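Glucokinase (Leishmania braziliensis MHOM/BR/75/M2904, PDB 6EDI) probably phosphorylates D-glucose at the expense of ATP, as a glucokinase of the actin-like ATPase clan, and is seen here as a dimer in the open conformation. Local coordinates at residues P305-L310 / T317-A322; R325-L330 / F358-P363. All coordinates share one frame; numbering follows the deposited sequence.

Interaction 1 (P305-L310 / T317-A322); sequences PEVAKL and TAAIAA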
ATOM      1  N   PRO A 305      15.818   2.805  27.056  1.00 41.96           N
ATOM      2  CA  PRO A 305      17.137   3.446  26.971  1.00 42.30           C
ATOM      3  C   PRO A 305      18.208   2.617  27.667  1.00 42.14           C
ATOM      4  O   PRO A 305      19.290   2.403  27.105  1.00 41.92           O
ATOM      5  CB  PRO A 305      16.936   4.742  27.758  1.00 43.57           C
ATOM      6  CG  PRO A 305      15.505   5.073  27.585  1.00 44.57           C
ATOM      7  CD  PRO A 305      14.779   3.759  27.501  1.00 41.53           C
ATOM      8  N   GLU A 306      17.888   2.137  28.865  1.00 39.79           N
ATOM      9  CA  GLU A 306      18.856   1.423  29.697  1.00 44.88           C
ATOM     10  C   GLU A 306      19.300   0.117  29.060  1.00 43.07           C
ATOM     11  O   GLU A 306      20.499  -0.183  28.998  1.00 39.76           O
ATOM     12  CB  GLU A 306      18.261   1.094  31.065  1.00 46.00           C
ATOM     13  CG  GLU A 306      17.734   2.258  31.876  1.00 47.75           C
ATOM     14  CD  GLU A 306      16.988   1.779  33.114  1.00 53.46           C
ATOM     15  OE1 GLU A 306      17.568   0.971  33.877  1.00 54.19           O
ATOM     16  OE2 GLU A 306      15.821   2.190  33.315  1.00 53.38           O
ATOM     17  N   VAL A 307      18.325  -0.675  28.616  1.00 41.73           N
ATOM     18  CA  VAL A 307      18.614  -1.953  27.991  1.00 35.34           C
ATOM     19  C   VAL A 307      19.559  -1.739  26.816  1.00 35.89           C
ATOM     20  O   VAL A 307      20.586  -2.400  26.700  1.00 38.10           O
ATOM     21  CB  VAL A 307      17.310  -2.674  27.541  1.00 41.45           C
ATOM     22  CG1 VAL A 307      17.635  -3.926  26.742  1.00 33.98           C
ATOM     23  CG2 VAL A 307      16.439  -3.014  28.748  1.00 38.01           C
ATOM     24  N   ALA A 308      19.222  -0.777  25.965  1.00 41.08           N
ATOM     25  CA  ALA A 308      20.038  -0.462  24.796  1.00 40.56           C
ATOM     26  C   ALA A 308      21.455  -0.022  25.175  1.00 38.90           C
ATOM     27  O   ALA A 308      22.429  -0.441  24.547  1.00 39.35           O
ATOM     28  CB  ALA A 308      19.353   0.597  23.925  1.00 38.10           C
ATOM     29  N   LYS A 309      21.571   0.826  26.195  1.00 41.98           N
ATOM     30  CA  LYS A 309      22.891   1.234  26.673  1.00 39.52           C
ATOM     31  C   LYS A 309      23.688   0.024  27.170  1.00 41.74           C
ATOM     32  O   LYS A 309      24.868  -0.136  26.838  1.00 38.67           O
ATOM     33  CB  LYS A 309      22.779   2.301  27.762  1.00 40.97           C
ATOM     34  CG  LYS A 309      24.124   2.677  28.369  1.00 46.90           C
ATOM     35  CD  LYS A 309      23.982   3.678  29.494  1.00 40.78           C
ATOM     36  CE  LYS A 309      24.130   5.112  28.992  1.00 46.05           C
ATOM     37  NZ  LYS A 309      25.191   5.859  29.748  1.00 43.26           N
ATOM     38  N   LEU A 310      23.025  -0.826  27.954  1.00 36.94           N
ATOM     39  CA  LEU A 310      23.629  -2.049  28.484  1.00 39.60           C
ATOM     40  C   LEU A 310      24.080  -2.985  27.367  1.00 41.50           C
ATOM     41  O   LEU A 310      25.082  -3.694  27.498  1.00 43.52           O
ATOM     42  CB  LEU A 310      22.644  -2.767  29.422  1.00 41.40           C
ATOM     43  CG  LEU A 310      22.545  -2.387  30.910  1.00 45.21           C
ATOM     44  CD1 LEU A 310      22.666  -0.893  31.134  1.00 50.47           C
ATOM     45  CD2 LEU A 310      21.242  -2.875  31.511  1.00 42.03           C
ATOM     46  N   THR A 317      24.233  -9.769  29.320  1.00 50.04           N
ATOM     47  CA  THR A 317      23.955 -10.749  28.278  1.00 48.85           C
ATOM     48  C   THR A 317      22.467 -10.729  27.882  1.00 45.61           C
ATOM     49  O   THR A 317      22.104 -11.006  26.730  1.00 43.97           O
ATOM     50  CB  THR A 317      24.414 -12.162  28.745  1.00 46.27           C
ATOM     51  OG1 THR A 317      24.799 -12.954  27.617  1.00 53.84           O
ATOM     52  CG2 THR A 317      23.327 -12.878  29.540  1.00 45.68           C
ATOM     53  N   ALA A 318      21.611 -10.370  28.835  1.00 44.11           N
ATOM     54  CA  ALA A 318      20.175 -10.325  28.593  1.00 42.98           C
ATOM     55  C   ALA A 318      19.775  -9.082  27.802  1.00 45.76           C
ATOM     56  O   ALA A 318      18.881  -9.136  26.951  1.00 38.26           O
ATOM     57  CB  ALA A 318      19.421 -10.396  29.897  1.00 42.09           C
ATOM     58  N   ALA A 319      20.425  -7.955  28.096  1.00 41.59           N
ATOM     59  CA  ALA A 319      20.174  -6.734  27.340  1.00 41.51           C
ATOM     60  C   ALA A 319      20.545  -6.952  25.875  1.00 42.03           C
ATOM     61  O   ALA A 319      19.868  -6.455  24.972  1.00 39.48           O
ATOM     62  CB  ALA A 319      20.955  -5.567  27.923  1.00 41.65           C
ATOM     63  N   ILE A 320      21.630  -7.692  25.648  1.00 38.67           N
ATOM     64  CA  ILE A 320      22.086  -7.984  24.295  1.00 42.50           C
ATOM     65  C   ILE A 320      21.083  -8.865  23.562  1.00 39.71           C
ATOM     66  O   ILE A 320      20.777  -8.627  22.402  1.00 37.96           O
ATOM     67  CB  ILE A 320      23.460  -8.673  24.292  1.00 39.53           C
ATOM     68  CG1 ILE A 320      24.476  -7.833  25.070  1.00 42.40           C
ATOM     69  CG2 ILE A 320      23.934  -8.920  22.867  1.00 41.98           C
ATOM     70  CD1 ILE A 320      25.906  -8.313  24.951  1.00 44.17           C
ATOM     71  N   ALA A 321      20.576  -9.881  24.251  1.00 40.07           N
ATOM     72  CA  ALA A 321      19.592 -10.779  23.663  1.00 38.57           C
ATOM     73  C   ALA A 321      18.297 -10.021  23.388  1.00 36.80           C
ATOM     74  O   ALA A 321      17.654 -10.234  22.366  1.00 36.04           O
ATOM     75  CB  ALA A 321      19.325 -11.967  24.588  1.00 33.56           C
ATOM     76  N   ALA A 322      17.914  -9.152  24.320  1.00 38.33           N
ATOM     77  CA  ALA A 322      16.679  -8.383  24.189  1.00 37.72           C
ATOM     78  C   ALA A 322      16.718  -7.464  22.970  1.00 32.66           C
ATOM     79  O   ALA A 322      15.710  -7.311  22.276  1.00 31.74           O
ATOM     80  CB  ALA A 322      16.414  -7.589  25.441  1.00 33.77           C
TER
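Ala319 presses its methyl group against the helix turn between Val307 and Leu310, touching both. Its CB lies 3.4 Å from the carbonyl oxygen of Val307, Val307 O, and 3.6 Å from CB of Leu310, so the methyl meets backbone and the root of a side chain rather than a branched tip. The CA atoms of Val307 and Ala319 are 5.1 Å apart, a close backbone approach that goes with the small alanine side chain at this point.

Val307 reaches across with a single branch. Its CG1 stands opposite the backbone nitrogen (chi1 173°), and this rotation lays the methyl along the alanine-rich helix: CG1 is 3.9 Å from CB of Ala319 and, one turn further on, 4.1 Å from CB of Ala322. The same methyl also rests 3.8 Å from the backbone oxygen of Ala319. Leu310 behaves differently. It touches Ala319 through CB; with CG opposite its own carbonyl carbon (chi1 -86°), the branched end is carried farther off. The contact is therefore purely one of van der Waals packing, with 171 Å² buried in total.

Before the second helix, Asp316 OD1 accepts a hydrogen bond from the backbone N of Ala319 and a weak one from that of Ala318, tying down the first turn that bears the key methyl. The two helices, successive in the chain, cross at a steep angle, their segment axes 8.2 Å apart at closest approach and their directions 106° apart. Helix 281-292 packs against both segments: Leu284 and Tyr288 touch Val307, Tyr288 also meets Ala319, and Asn287 ND2 donates to the carbonyl of Ala322.

Interaction 2 (R325-L330 / F358-P363); sequences RLYKNL and FYFEKP
This is a buried aromatic cluster between the long helix 317-341 and the short helix 357-361, with Tyr327 on one side and the consecutive residues Tyr359 and Phe360 on the other. The ring of Phe360 turns its edge toward a face of Tyr327 in an edge-to-face pair, the centroids 4.8 Å apart and the planes inclined at 52°. Its leading atom, CZ, stands 3.6 Å above the Tyr327 plane and over the ring centre, so that it is nearly equidistant from much of the ring.

Tyr359 meets the same tyrosine at another place. Its CD2 is 3.5 Å from CD2 of Tyr327, which lies over a face of the Tyr359 ring, and its CE2 comes within 3.8 Å of Tyr327 CB. The two tyrosine planes are inclined at 36°, and their side chains run past each other in opposite directions. Different first torsions let neighbouring residues converge on one ring: Tyr359 extends CG opposite its backbone nitrogen (chi1 178°), whereas Phe360 has CG opposite its carbonyl carbon. Tyr359 CD2 also sits 3.9 Å above the centre of the Phe360 ring, which links all three aromatics.

Leu369 of helix 363-373 touches the side chains of all three aromatic residues. The chemistry divides: ring carbons join the helices by apolar contact, to which the edge-to-face pair probably adds a favourable electrostatic term, while the hydroxyls are satisfied by hydrogen bonds, Tyr327 OH with Asn356 ND2 and Tyr359 OH with Asp324 OD1, so two buried tyrosines bring their polar ends to partners outside the apolar cluster.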
ATOM      1  N   ARG A 325      16.602  -9.812  19.801  1.00 33.74           N
ATOM      2  CA  ARG A 325      15.226 -10.222  19.537  1.00 32.48           C
ATOM      3  C   ARG A 325      14.392  -9.067  18.984  1.00 31.32           C
ATOM      4  O   ARG A 325      13.533  -9.268  18.110  1.00 29.84           O
ATOM      5  CB  ARG A 325      14.557 -10.826  20.785  1.00 32.70           C
ATOM      6  CG  ARG A 325      13.221 -11.501  20.456  1.00 29.05           C
ATOM      7  CD  ARG A 325      12.415 -11.956  21.661  1.00 33.76           C
ATOM      8  NE  ARG A 325      13.110 -12.948  22.480  1.00 30.55           N
ATOM      9  CZ  ARG A 325      13.162 -14.244  22.212  1.00 32.63           C
ATOM     10  NH1 ARG A 325      12.573 -14.733  21.124  1.00 38.01           N
ATOM     11  NH2 ARG A 325      13.819 -15.057  23.021  1.00 34.37           N
ATOM     12  N   LEU A 326      14.653  -7.861  19.481  1.00 30.34           N
ATOM     13  CA  LEU A 326      13.943  -6.664  19.034  1.00 30.70           C
ATOM     14  C   LEU A 326      14.080  -6.486  17.528  1.00 29.30           C
ATOM     15  O   LEU A 326      13.085  -6.383  16.817  1.00 26.63           O
ATOM     16  CB  LEU A 326      14.467  -5.403  19.746  1.00 29.57           C
ATOM     17  CG  LEU A 326      13.521  -4.192  19.688  1.00 29.90           C
ATOM     18  CD1 LEU A 326      12.342  -4.376  20.637  1.00 28.55           C
ATOM     19  CD2 LEU A 326      14.223  -2.864  19.967  1.00 35.47           C
ATOM     20  N   TYR A 327      15.318  -6.454  17.045  1.00 28.54           N
ATOM     21  CA  TYR A 327      15.559  -6.279  15.626  1.00 33.57           C
ATOM     22  C   TYR A 327      15.274  -7.516  14.774  1.00 29.43           C
ATOM     23  O   TYR A 327      14.965  -7.404  13.585  1.00 29.73           O
ATOM     24  CB  TYR A 327      16.968  -5.745  15.409  1.00 31.12           C
ATOM     25  CG  TYR A 327      17.073  -4.327  15.889  1.00 35.74           C
ATOM     26  CD1 TYR A 327      16.140  -3.374  15.490  1.00 37.25           C
ATOM     27  CD2 TYR A 327      18.074  -3.941  16.771  1.00 35.08           C
ATOM     28  CE1 TYR A 327      16.219  -2.070  15.933  1.00 37.41           C
ATOM     29  CE2 TYR A 327      18.156  -2.640  17.226  1.00 35.96           C
ATOM     30  CZ  TYR A 327      17.224  -1.713  16.799  1.00 38.06           C
ATOM     31  OH  TYR A 327      17.300  -0.420  17.236  1.00 41.88           O
ATOM     32  N   LYS A 328      15.373  -8.699  15.367  1.00 28.81           N
ATOM     33  CA  LYS A 328      14.992  -9.901  14.634  1.00 30.52           C
ATOM     34  C   LYS A 328      13.515  -9.811  14.267  1.00 31.43           C
ATOM     35  O   LYS A 328      13.121 -10.153  13.153  1.00 28.42           O
ATOM     36  CB  LYS A 328      15.287 -11.160  15.453  1.00 30.55           C
ATOM     37  CG  LYS A 328      16.747 -11.621  15.368  1.00 34.78           C
ATOM     38  CD  LYS A 328      16.906 -13.077  15.820  1.00 34.62           C
ATOM     39  CE  LYS A 328      18.369 -13.511  15.844  1.00 36.98           C
ATOM     40  NZ  LYS A 328      19.113 -13.058  14.639  1.00 43.52           N
ATOM     41  N   ASN A 329      12.710  -9.322  15.207  1.00 28.54           N
ATOM     42  CA  ASN A 329      11.280  -9.135  14.978  1.00 28.19           C
ATOM     43  C   ASN A 329      10.894  -7.898  14.164  1.00 31.57           C
ATOM     44  O   ASN A 329       9.915  -7.936  13.401  1.00 29.58           O
ATOM     45  CB  ASN A 329      10.534  -9.184  16.306  1.00 28.20           C
ATOM     46  CG  ASN A 329      10.339 -10.610  16.779  1.00 30.62           C
ATOM     47  OD1 ASN A 329      10.058 -11.497  15.969  1.00 33.71           O
ATOM     48  ND2 ASN A 329      10.511 -10.846  18.072  1.00 30.11           N
ATOM     49  N   LEU A 330      11.650  -6.813  14.315  1.00 27.27           N
ATOM     50  CA  LEU A 330      11.486  -5.692  13.396  1.00 28.83           C
ATOM     51  C   LEU A 330      11.672  -6.194  11.959  1.00 26.30           C
ATOM     52  O   LEU A 330      10.867  -5.901  11.073  1.00 25.77           O
ATOM     53  CB  LEU A 330      12.484  -4.577  13.700  1.00 26.46           C
ATOM     54  CG  LEU A 330      12.425  -3.444  12.664  1.00 29.81           C
ATOM     55  CD1 LEU A 330      11.119  -2.675  12.832  1.00 32.01           C
ATOM     56  CD2 LEU A 330      13.631  -2.516  12.785  1.00 31.14           C
ATOM     57  N   PHE A 358      25.374   0.909  16.728  1.00 36.59           N
ATOM     58  CA  PHE A 358      26.267  -0.111  17.279  1.00 37.05           C
ATOM     59  C   PHE A 358      25.816  -1.537  16.944  1.00 36.74           C
ATOM     60  O   PHE A 358      26.634  -2.386  16.578  1.00 37.94           O
ATOM     61  CB  PHE A 358      26.426   0.067  18.803  1.00 34.73           C
ATOM     62  CG  PHE A 358      25.267  -0.470  19.613  1.00 33.67           C
ATOM     63  CD1 PHE A 358      24.159   0.325  19.876  1.00 34.31           C
ATOM     64  CD2 PHE A 358      25.287  -1.771  20.098  1.00 38.49           C
ATOM     65  CE1 PHE A 358      23.091  -0.169  20.609  1.00 40.95           C
ATOM     66  CE2 PHE A 358      24.219  -2.275  20.830  1.00 39.95           C
ATOM     67  CZ  PHE A 358      23.126  -1.473  21.090  1.00 37.81           C
ATOM     68  N   TYR A 359      24.519  -1.803  17.052  1.00 35.56           N
ATOM     69  CA  TYR A 359      24.015  -3.141  16.760  1.00 37.70           C
ATOM     70  C   TYR A 359      24.258  -3.509  15.295  1.00 37.29           C
ATOM     71  O   TYR A 359      24.713  -4.613  14.986  1.00 38.38           O
ATOM     72  CB  TYR A 359      22.529  -3.277  17.138  1.00 36.39           C
ATOM     73  CG  TYR A 359      21.960  -4.646  16.808  1.00 35.66           C
ATOM     74  CD1 TYR A 359      22.151  -5.725  17.669  1.00 39.74           C
ATOM     75  CD2 TYR A 359      21.250  -4.866  15.638  1.00 33.59           C
ATOM     76  CE1 TYR A 359      21.650  -6.991  17.369  1.00 37.08           C
ATOM     77  CE2 TYR A 359      20.740  -6.136  15.327  1.00 34.44           C
ATOM     78  CZ  TYR A 359      20.948  -7.192  16.203  1.00 37.79           C
ATOM     79  OH  TYR A 359      20.454  -8.457  15.910  1.00 35.76           O
ATOM     80  N   PHE A 360      23.978  -2.579  14.394  1.00 36.25           N
ATOM     81  CA  PHE A 360      24.061  -2.882  12.973  1.00 37.31           C
ATOM     82  C   PHE A 360      25.478  -2.780  12.426  1.00 41.38           C
ATOM     83  O   PHE A 360      25.745  -3.208  11.299  1.00 36.61           O
ATOM     84  CB  PHE A 360      23.155  -1.958  12.177  1.00 38.62           C
ATOM     85  CG  PHE A 360      21.726  -1.934  12.644  1.00 35.38           C
ATOM     86  CD1 PHE A 360      20.814  -2.879  12.189  1.00 38.72           C
ATOM     87  CD2 PHE A 360      21.277  -0.926  13.477  1.00 31.71           C
ATOM     88  CE1 PHE A 360      19.493  -2.838  12.604  1.00 38.30           C
ATOM     89  CE2 PHE A 360      19.961  -0.882  13.897  1.00 34.69           C
ATOM     90  CZ  PHE A 360      19.070  -1.839  13.463  1.00 39.46           C
ATOM     91  N   GLU A 361      26.388  -2.209  13.211  1.00 40.73           N
ATOM     92  CA  GLU A 361      27.780  -2.118  12.777  1.00 42.02           C
ATOM     93  C   GLU A 361      28.510  -3.474  12.843  1.00 44.15           C
ATOM     94  O   GLU A 361      29.567  -3.641  12.228  1.00 46.06           O
ATOM     95  CB  GLU A 361      28.528  -1.037  13.561  1.00 41.30           C
ATOM     96  CG  GLU A 361      28.027   0.397  13.314  1.00 44.80           C
ATOM     97  CD  GLU A 361      28.387   0.927  11.933  1.00 53.12           C
ATOM     98  OE1 GLU A 361      29.318   0.365  11.317  1.00 59.67           O
ATOM     99  OE2 GLU A 361      27.748   1.903  11.461  1.00 47.59           O
ATOM    100  N   LYS A 362      27.931  -4.439  13.557  1.00 40.92           N
ATOM    101  CA  LYS A 362      28.511  -5.782  13.661  1.00 41.33           C
ATOM    102  C   LYS A 362      28.051  -6.666  12.511  1.00 38.27           C
ATOM    103  O   LYS A 362      26.869  -7.003  12.430  1.00 37.32           O
ATOM    104  CB  LYS A 362      28.100  -6.457  14.972  1.00 42.25           C
ATOM    105  CG  LYS A 362      28.341  -5.643  16.237  1.00 44.68           C
ATOM    106  CD  LYS A 362      27.982  -6.459  17.478  1.00 45.90           C
ATOM    107  CE  LYS A 362      28.094  -5.641  18.767  1.00 50.49           C
ATOM    108  NZ  LYS A 362      26.830  -5.724  19.569  1.00 53.45           N
ATOM    109  N   PRO A 363      28.982  -7.063  11.627  1.00 41.07           N
ATOM    110  CA  PRO A 363      28.589  -7.887  10.476  1.00 40.03           C
ATOM    111  C   PRO A 363      27.825  -9.148  10.869  1.00 40.60           C
ATOM    112  O   PRO A 363      26.919  -9.550  10.142  1.00 38.68           O
ATOM    113  CB  PRO A 363      29.931  -8.259   9.841  1.00 43.24           C
ATOM    114  CG  PRO A 363      30.823  -7.095  10.165  1.00 39.51           C
ATOM    115  CD  PRO A 363      30.382  -6.609  11.531  1.00 40.55           C
TER

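How the interactions relate
Along the chain the two contacts come in series. Interaction 1 closes first, across a short connection between helices 304-313 and 317-341. Interaction 2 then begins farther along helix 317-341 and closes a longer excursion of 27 residues, which passes through strand 345-348 of the mixed sheet that also holds strands 205-210 and 389-393, and through helix 351-355, before reaching 357-361. The loops neither nest nor cross, but they share the long helix, and their centres lie about 12 Å apart. They also touch directly, with Ala308 O packed 3.7 Å from Phe358 CZ. Helix 317-341 thereby joins helix 304-313 to helix 357-361.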